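PDB 4Q34: AB hydrolase-1 domain-containing protein from Parabacteroides distasonis, which is functionally uncharacterised but, as a member of the alpha/beta hydrolase family, probably acts as an esterase. Local coordinates for residues F51-G56 / P89-A94; A162-D165 / V171-T174; E154-A159 / G179-N184. One frame throughout, in Å; residues are numbered along the deposited sequence.

Contact 1 (F51-G56 / P89-A94); sequences FAHGVG and PRRGNA
R91 reaches across to the 51-56 backbone and gives one of its guanidinium N-H groups to a carbonyl: NH1 lies 2.8 Å from G54 O, with an N-H...O angle of 149°. The oxygen sits close to the guanidinium plane, whereas NH1 itself is tilted out of the G54 carbonyl plane. A second donor shares this oxygen, since H53 ND1 is 2.9 Å from G54 O on a nearly straight bond and approaches in the carbonyl plane, on a lone pair. One buried carbonyl therefore collects both side chains. This brings them close to each other without a bond of their own, and the 3.3 Å between H53 ND1 and R91 NH1 has poor hydrogen-bonding geometry. H53 CE1 comes 3.2 Å from R91 NH1, obliquely, with ring and guanidinium planes about 51° apart. On one face of the guanidinium the backbone N of G56 stands 3.1 Å above the plane, toward its rim.

The H53-G54 pair immediately follows strand 49-52, where alpha/beta hydrolases commonly carry a His-Gly loop that contributes to the oxyanion hole; this loop probably belongs to that class. V55 N is held by Q177 OE1, which ties the loop to the turn after strand 170-175.

Further out, more bonds fix both polar groups. H53 NE2 pairs with Q88 N, so both ring nitrogens are engaged and rotation of the imidazole is restricted. R91 NH1 also bonds Q57 O, and NH2 bonds T147 OG1. The arginine chain bends at chi2 (71°) and again at chi3, folding back to present NH1 to the loop. R90, next to it in the chain, forms salt bridges with D32 and E99.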
loop_
_atom_site.group_PDB
_atom_site.type_symbol
_atom_site.label_atom_id
_atom_site.label_comp_id
_atom_site.label_asym_id
_atom_site.label_seq_id
_atom_site.Cartn_x
_atom_site.Cartn_y
_atom_site.Cartn_z
ATOM N N PHE A 51 -2.418 -13.625 -2.300
ATOM C CA PHE A 51 -3.522 -13.000 -3.015
ATOM C C PHE A 51 -3.045 -12.037 -4.076
ATOM O O PHE A 51 -2.247 -11.138 -3.776
ATOM C CB PHE A 51 -4.433 -12.280 -2.008
ATOM C CG PHE A 51 -5.136 -13.202 -1.053
ATOM C CD1 PHE A 51 -6.350 -13.773 -1.363
ATOM C CD2 PHE A 51 -4.592 -13.492 0.165
ATOM C CE1 PHE A 51 -7.004 -14.612 -0.493
ATOM C CE2 PHE A 51 -5.241 -14.334 1.048
ATOM C CZ PHE A 51 -6.442 -14.906 0.730
ATOM N N ALA A 52 -3.555 -12.197 -5.294
ATOM C CA ALA A 52 -3.194 -11.341 -6.437
ATOM C C ALA A 52 -4.402 -10.629 -7.069
ATOM O O ALA A 52 -5.320 -11.267 -7.608
ATOM C CB ALA A 52 -2.532 -12.177 -7.522
ATOM N N HIS A 53 -4.354 -9.324 -7.071
ATOM C CA HIS A 53 -5.391 -8.456 -7.635
ATOM C C HIS A 53 -5.324 -8.398 -9.168
ATOM O O HIS A 53 -4.371 -8.907 -9.802
ATOM C CB HIS A 53 -5.187 -7.055 -7.064
ATOM C CG HIS A 53 -3.865 -6.462 -7.425
ATOM N ND1 HIS A 53 -3.627 -5.918 -8.662
ATOM C CD2 HIS A 53 -2.684 -6.412 -6.763
ATOM C CE1 HIS A 53 -2.377 -5.504 -8.728
ATOM N NE2 HIS A 53 -1.784 -5.794 -7.590
ATOM N N GLY A 54 -6.305 -7.731 -9.761
ATOM C CA GLY A 54 -6.368 -7.504 -11.183
ATOM C C GLY A 54 -6.079 -6.067 -11.590
ATOM O O GLY A 54 -5.432 -5.305 -10.860
ATOM N N VAL A 55 -6.548 -5.688 -12.773
ATOM C CA VAL A 55 -6.130 -4.425 -13.354
ATOM C C VAL A 55 -6.787 -3.256 -12.608
ATOM O O VAL A 55 -7.946 -3.367 -12.138
ATOM C CB VAL A 55 -6.475 -4.338 -14.841
ATOM C CG1 VAL A 55 -7.982 -4.191 -15.041
ATOM C CG2 VAL A 55 -5.749 -3.184 -15.515
ATOM N N GLY A 56 -6.066 -2.163 -12.479
ATOM C CA GLY A 56 -6.569 -0.940 -11.835
ATOM C C GLY A 56 -6.764 -1.015 -10.326
ATOM O O GLY A 56 -7.225 -0.048 -9.744
ATOM N N PRO A 89 4.149 -5.521 -9.196
ATOM C CA PRO A 89 5.028 -4.511 -9.835
ATOM C C PRO A 89 4.234 -3.408 -10.523
ATOM O O PRO A 89 3.262 -3.676 -11.232
ATOM C CB PRO A 89 5.808 -5.339 -10.846
ATOM C CG PRO A 89 5.904 -6.671 -10.204
ATOM C CD PRO A 89 4.485 -6.856 -9.690
ATOM N N ARG A 90 4.707 -2.181 -10.323
ATOM C CA ARG A 90 4.172 -0.961 -10.954
ATOM C C ARG A 90 2.801 -0.524 -10.451
ATOM O O ARG A 90 2.164 0.282 -11.084
ATOM C CB ARG A 90 4.141 -1.109 -12.479
ATOM C CG ARG A 90 5.472 -1.555 -13.035
ATOM C CD ARG A 90 5.406 -1.941 -14.515
ATOM N NE ARG A 90 6.741 -2.312 -14.978
ATOM C CZ ARG A 90 7.023 -2.857 -16.168
ATOM N NH1 ARG A 90 6.050 -3.108 -17.051
ATOM N NH2 ARG A 90 8.296 -3.122 -16.487
ATOM N N ARG A 91 2.357 -1.076 -9.326
ATOM C CA ARG A 91 1.032 -0.810 -8.790
ATOM C C ARG A 91 1.092 -0.388 -7.314
ATOM O O ARG A 91 1.709 -1.071 -6.453
ATOM C CB ARG A 91 0.160 -2.040 -8.938
ATOM C CG ARG A 91 -1.319 -1.783 -8.757
ATOM C CD ARG A 91 -1.954 -0.986 -9.902
ATOM N NE ARG A 91 -1.904 -1.647 -11.206
ATOM C CZ ARG A 91 -2.640 -2.693 -11.600
ATOM N NH1 ARG A 91 -3.498 -3.326 -10.778
ATOM N NH2 ARG A 91 -2.481 -3.157 -12.834
ATOM N N GLY A 92 0.417 0.696 -6.981
ATOM C CA GLY A 92 0.259 1.106 -5.567
ATOM C C GLY A 92 1.594 1.320 -4.865
ATOM O O GLY A 92 2.415 2.038 -5.376
ATOM N N ASN A 93 1.793 0.650 -3.714
ATOM C CA ASN A 93 3.048 0.754 -2.963
ATOM C C ASN A 93 4.268 0.239 -3.741
ATOM O O ASN A 93 5.416 0.542 -3.390
ATOM C CB ASN A 93 2.925 -0.038 -1.676
ATOM C CG ASN A 93 1.981 0.608 -0.661
ATOM O OD1 ASN A 93 1.621 1.770 -0.758
ATOM N ND2 ASN A 93 1.619 -0.166 0.362
ATOM N N ALA A 94 4.004 -0.552 -4.784
ATOM C CA ALA A 94 5.068 -1.006 -5.704
ATOM C C ALA A 94 5.154 -0.109 -6.920
ATOM O O ALA A 94 5.485 -0.572 -7.991
ATOM C CB ALA A 94 4.832 -2.446 -6.111
#

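Contact 2 (A162-D165 / V171-T174); sequences ALFD and VFIT
F164 pushes the edge of its ring onto the face of F172, a T-shaped pair with centroids 5.0 Å apart and planes at 75°. CE2 and CZ do the touching. F164 CE2 is 3.7 Å from F172 CG and stands 3.6 Å above the F172 plane, displaced toward the rim, while F164 CZ is 3.7 Å from F172 CB. The approach is therefore onto the root of the F172 ring, not its far end. With CG anti to its carbonyl carbon and beside the backbone N (chi1 -82°), F164 extends from the helix toward the sheet, and its CZ comes within 4.1 Å of V171 O, near the ring plane.

The two segments belong to helix 153-167 and to strand 170-175, which follows it in the chain and lies in the parallel part of the mixed central sheet; the pair packs this helix against the sheet of an alpha/beta hydrolase fold. The strand lies between strands 49-52 and 192-198, and F164 also touches V50 and I192 on these two neighbours.

F172 is held from its other side as well. T174, two residues along the same strand, sets its CG2 methyl 3.8 Å above the opposite face of the ring, over the centre, so the phenyl lies between an aromatic edge and a methyl group. Replacing F172 by alanine removes the ring and is likely to leave the edge of F164 without its aromatic face and the methyl of T174 without its cover, opening a gap between helix and sheet. Y160, one turn before F164 on the helix, adds a further ring contact to F172.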
loop_
_atom_site.group_PDB
_atom_site.type_symbol
_atom_site.label_atom_id
_atom_site.label_comp_id
_atom_site.label_asym_id
_atom_site.label_seq_id
_atom_site.Cartn_x
_atom_site.Cartn_y
_atom_site.Cartn_z
ATOM N N ALA A 162 9.093 -15.034 -7.414
ATOM C CA ALA A 162 10.117 -14.705 -6.413
ATOM C C ALA A 162 9.506 -14.802 -5.009
ATOM O O ALA A 162 10.138 -15.309 -4.083
ATOM C CB ALA A 162 10.702 -13.322 -6.659
ATOM N N LEU A 163 8.245 -14.421 -4.888
ATOM C CA LEU A 163 7.569 -14.519 -3.605
ATOM C C LEU A 163 7.334 -15.964 -3.187
ATOM O O LEU A 163 7.620 -16.326 -2.049
ATOM C CB LEU A 163 6.218 -13.812 -3.667
ATOM C CG LEU A 163 5.348 -13.903 -2.411
ATOM C CD1 LEU A 163 6.114 -13.441 -1.167
ATOM C CD2 LEU A 163 4.053 -13.087 -2.648
ATOM N N PHE A 164 6.796 -16.790 -4.096
ATOM C CA PHE A 164 6.597 -18.198 -3.805
ATOM C C PHE A 164 7.917 -18.902 -3.531
ATOM O O PHE A 164 8.005 -19.753 -2.676
ATOM C CB PHE A 164 5.833 -18.901 -4.916
ATOM C CG PHE A 164 4.349 -18.699 -4.819
ATOM C CD1 PHE A 164 3.606 -19.403 -3.892
ATOM C CD2 PHE A 164 3.713 -17.775 -5.600
ATOM C CE1 PHE A 164 2.244 -19.202 -3.754
ATOM C CE2 PHE A 164 2.342 -17.599 -5.510
ATOM C CZ PHE A 164 1.618 -18.300 -4.565
ATOM N N ASP A 165 8.953 -18.540 -4.257
ATOM C CA ASP A 165 10.260 -19.132 -3.966
ATOM C C ASP A 165 10.752 -18.814 -2.569
ATOM O O ASP A 165 11.407 -19.654 -1.914
ATOM C CB ASP A 165 11.264 -18.679 -5.009
ATOM C CG ASP A 165 11.089 -19.401 -6.354
ATOM O OD1 ASP A 165 10.286 -20.367 -6.458
ATOM O OD2 ASP A 165 11.788 -18.981 -7.304
ATOM N N VAL A 171 -0.605 -21.490 -1.711
ATOM C CA VAL A 171 -1.758 -21.472 -2.579
ATOM C C VAL A 171 -1.905 -20.063 -3.131
ATOM O O VAL A 171 -1.804 -19.078 -2.382
ATOM C CB VAL A 171 -3.043 -21.840 -1.787
ATOM C CG1 VAL A 171 -4.271 -21.736 -2.666
ATOM C CG2 VAL A 171 -2.915 -23.211 -1.164
ATOM N N PHE A 172 -2.186 -19.971 -4.441
ATOM C CA PHE A 172 -2.281 -18.696 -5.147
ATOM C C PHE A 172 -3.754 -18.420 -5.399
ATOM O O PHE A 172 -4.445 -19.249 -6.020
ATOM C CB PHE A 172 -1.500 -18.734 -6.466
ATOM C CG PHE A 172 -1.003 -17.397 -6.986
ATOM C CD1 PHE A 172 -1.044 -16.229 -6.248
ATOM C CD2 PHE A 172 -0.419 -17.340 -8.249
ATOM C CE1 PHE A 172 -0.530 -15.040 -6.739
ATOM C CE2 PHE A 172 0.100 -16.147 -8.751
ATOM C CZ PHE A 172 0.022 -14.991 -8.011
ATOM N N ILE A 173 -4.223 -17.302 -4.858
ATOM C CA ILE A 173 -5.622 -16.873 -5.003
ATOM C C ILE A 173 -5.596 -15.609 -5.852
ATOM O O ILE A 173 -5.032 -14.611 -5.419
ATOM C CB ILE A 173 -6.299 -16.532 -3.660
ATOM C CG1 ILE A 173 -5.939 -17.573 -2.581
ATOM C CG2 ILE A 173 -7.816 -16.398 -3.844
ATOM C CD1 ILE A 173 -6.444 -18.953 -2.896
ATOM N N THR A 174 -6.228 -15.649 -7.028
ATOM C CA THR A 174 -6.130 -14.583 -8.010
ATOM C C THR A 174 -7.477 -14.020 -8.396
ATOM O O THR A 174 -8.535 -14.624 -8.147
ATOM C CB THR A 174 -5.378 -15.030 -9.281
ATOM O OG1 THR A 174 -6.154 -15.963 -10.035
ATOM C CG2 THR A 174 -4.000 -15.654 -8.924
#

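Contact 3 (E154-A159 / G179-N184); sequences EVYSDA and GPVGWN
S157 packs closely against V181 and N184: S157 OG is 3.5 Å from N184 CB, and S157 CB lies 3.7 Å from V181 O. The CA atoms of S157 and V181 are the nearest pair across the two segments, and the 5.3 Å between them is consistent with the small serine at this point. Although OG meets N184, it finds only carbon there. With chi1 at 62°, OG lies between the backbone N and the carbonyl carbon, from where it bonds F153 O, one turn back on its own helix; K188 NZ is a second partner. Y156 completes the packed part, V181 CG2 meeting its ring edge at CD2, 3.9 Å away, before the tyrosine leads off toward Q88 and T147. The two side chains, touching through carbon atoms, cross at about a right angle.

The axes of segments 154-159 and 179-184 approach to 8.6 Å and cross at -63°. In the alpha/beta hydrolase fold the helix after strand 170-175 follows the nucleophile elbow, and the Gly-rich sequence here fits that role, so the contact joins helix 153-167 to what is probably the elbow helix.

Toward solvent the contact opens at N184, which is partly exposed and keeps its amide on its own helix: ND2 is 2.8 Å from P180 O, with the donor above the carbonyl plane. The backbone N of N184 reaches the same oxygen from the opposite face, so two bonds grip it. D158, exposed on the outer side of its helix, forms a salt bridge with K188, the lysine that S157 OG also meets.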
loop_
_atom_site.group_PDB
_atom_site.type_symbol
_atom_site.label_atom_id
_atom_site.label_comp_id
_atom_site.label_asym_id
_atom_site.label_seq_id
_atom_site.Cartn_x
_atom_site.Cartn_y
_atom_site.Cartn_z
ATOM N N GLU A 154 4.978 -10.904 -17.795
ATOM C CA GLU A 154 6.269 -11.485 -17.455
ATOM C C GLU A 154 6.828 -10.817 -16.198
ATOM O O GLU A 154 7.247 -11.507 -15.236
ATOM C CB GLU A 154 7.289 -11.346 -18.597
ATOM C CG GLU A 154 8.680 -11.859 -18.221
ATOM C CD GLU A 154 9.674 -11.856 -19.363
ATOM O OE1 GLU A 154 9.440 -11.090 -20.323
ATOM O OE2 GLU A 154 10.678 -12.623 -19.313
ATOM N N VAL A 155 6.750 -9.484 -16.164
ATOM C CA VAL A 155 7.260 -8.689 -15.031
ATOM C C VAL A 155 6.415 -9.016 -13.783
ATOM O O VAL A 155 6.926 -9.214 -12.698
ATOM C CB VAL A 155 7.219 -7.184 -15.350
ATOM C CG1 VAL A 155 7.533 -6.357 -14.116
ATOM C CG2 VAL A 155 8.201 -6.835 -16.472
ATOM N N TYR A 156 5.100 -9.107 -13.969
ATOM C CA TYR A 156 4.203 -9.361 -12.844
ATOM C C TYR A 156 4.426 -10.742 -12.291
ATOM O O TYR A 156 4.590 -10.942 -11.066
ATOM C CB TYR A 156 2.734 -9.194 -13.278
ATOM C CG TYR A 156 2.265 -7.836 -13.777
ATOM C CD1 TYR A 156 2.996 -6.640 -13.562
ATOM C CD2 TYR A 156 1.031 -7.724 -14.397
ATOM C CE1 TYR A 156 2.531 -5.423 -13.995
ATOM C CE2 TYR A 156 0.573 -6.507 -14.866
ATOM C CZ TYR A 156 1.300 -5.360 -14.651
ATOM O OH TYR A 156 0.823 -4.136 -15.037
ATOM N N SER A 157 4.445 -11.720 -13.171
ATOM C CA SER A 157 4.564 -13.105 -12.723
ATOM C C SER A 157 5.992 -13.383 -12.201
ATOM O O SER A 157 6.198 -14.203 -11.316
ATOM C CB SER A 157 4.155 -14.074 -13.827
ATOM O OG SER A 157 4.982 -13.972 -14.970
ATOM N N ASP A 158 7.002 -12.703 -12.733
ATOM C CA ASP A 158 8.312 -12.875 -12.135
ATOM C C ASP A 158 8.345 -12.522 -10.640
ATOM O O ASP A 158 9.037 -13.158 -9.863
ATOM C CB ASP A 158 9.391 -12.029 -12.844
ATOM C CG ASP A 158 9.902 -12.649 -14.145
ATOM O OD1 ASP A 158 9.638 -13.806 -14.462
ATOM O OD2 ASP A 158 10.600 -11.911 -14.868
ATOM N N ALA A 159 7.669 -11.467 -10.259
ATOM C CA ALA A 159 7.704 -11.043 -8.865
ATOM C C ALA A 159 6.919 -12.035 -8.016
ATOM O O ALA A 159 7.332 -12.385 -6.922
ATOM C CB ALA A 159 7.198 -9.649 -8.715
ATOM N N GLY A 179 -5.627 -13.656 -13.046
ATOM C CA GLY A 179 -5.766 -14.965 -13.705
ATOM C C GLY A 179 -4.532 -15.336 -14.522
ATOM O O GLY A 179 -3.830 -16.279 -14.140
ATOM N N PRO A 180 -4.264 -14.599 -15.610
ATOM C CA PRO A 180 -3.075 -14.880 -16.415
ATOM C C PRO A 180 -1.772 -14.609 -15.682
ATOM O O PRO A 180 -0.763 -15.219 -16.024
ATOM C CB PRO A 180 -3.236 -14.003 -17.653
ATOM C CG PRO A 180 -4.306 -13.036 -17.309
ATOM C CD PRO A 180 -5.195 -13.713 -16.336
ATOM N N VAL A 181 -1.772 -13.733 -14.690
ATOM C CA VAL A 181 -0.578 -13.629 -13.849
ATOM C C VAL A 181 -0.328 -14.988 -13.189
ATOM O O VAL A 181 0.766 -15.483 -13.210
ATOM C CB VAL A 181 -0.644 -12.473 -12.846
ATOM C CG1 VAL A 181 0.518 -12.513 -11.891
ATOM C CG2 VAL A 181 -0.698 -11.141 -13.597
ATOM N N GLY A 182 -1.380 -15.561 -12.605
ATOM C CA GLY A 182 -1.363 -16.893 -12.042
ATOM C C GLY A 182 -0.903 -17.956 -13.028
ATOM O O GLY A 182 -0.011 -18.773 -12.713
ATOM N N TRP A 183 -1.454 -17.937 -14.246
ATOM C CA TRP A 183 -1.133 -18.975 -15.216
ATOM C C TRP A 183 0.348 -18.885 -15.599
ATOM O O TRP A 183 0.991 -19.917 -15.774
ATOM C CB TRP A 183 -2.014 -18.970 -16.469
ATOM C CG TRP A 183 -3.475 -18.810 -16.260
ATOM C CD1 TRP A 183 -4.294 -18.055 -17.019
ATOM C CD2 TRP A 183 -4.309 -19.411 -15.250
ATOM N NE1 TRP A 183 -5.585 -18.120 -16.558
ATOM C CE2 TRP A 183 -5.614 -18.935 -15.457
ATOM C CE3 TRP A 183 -4.082 -20.255 -14.161
ATOM C CZ2 TRP A 183 -6.690 -19.292 -14.640
ATOM C CZ3 TRP A 183 -5.153 -20.639 -13.376
ATOM C CH2 TRP A 183 -6.437 -20.133 -13.595
ATOM N N ASN A 184 0.878 -17.670 -15.665
ATOM C CA ASN A 184 2.287 -17.449 -15.963
ATOM C C ASN A 184 3.211 -17.857 -14.788
ATOM O O ASN A 184 4.285 -18.450 -14.996
ATOM C CB ASN A 184 2.528 -15.979 -16.368
ATOM C CG ASN A 184 2.215 -15.710 -17.829
ATOM O OD1 ASN A 184 3.008 -16.024 -18.685
ATOM N ND2 ASN A 184 1.038 -15.189 -18.122
#

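All three contacts are largely buried, but they differ in chemistry. Contact 1, in the loops beyond the ends of strands 49-52 and 83-87, is polar, built from an arginine, a histidine and the carbonyl of G54. Contact 2, at the helix-sheet face, is mainly aromatic, with no hydrogen bond across it. Contact 3 joins two helices through a serine, a valine, a tyrosine ring edge and the CB of an asparagine, its outer residues more open. Contacts 2 and 3 share helix 153-167, and F172 CE2 packs 3.7 Å from G182 CA. Contacts 1 and 2 meet in the sheet, where A52 N lies 2.8 Å from I173 O, a probable hydrogen bond. P89 reaches contact 3 from contact 1, its CG 3.6 Å from A159 CB.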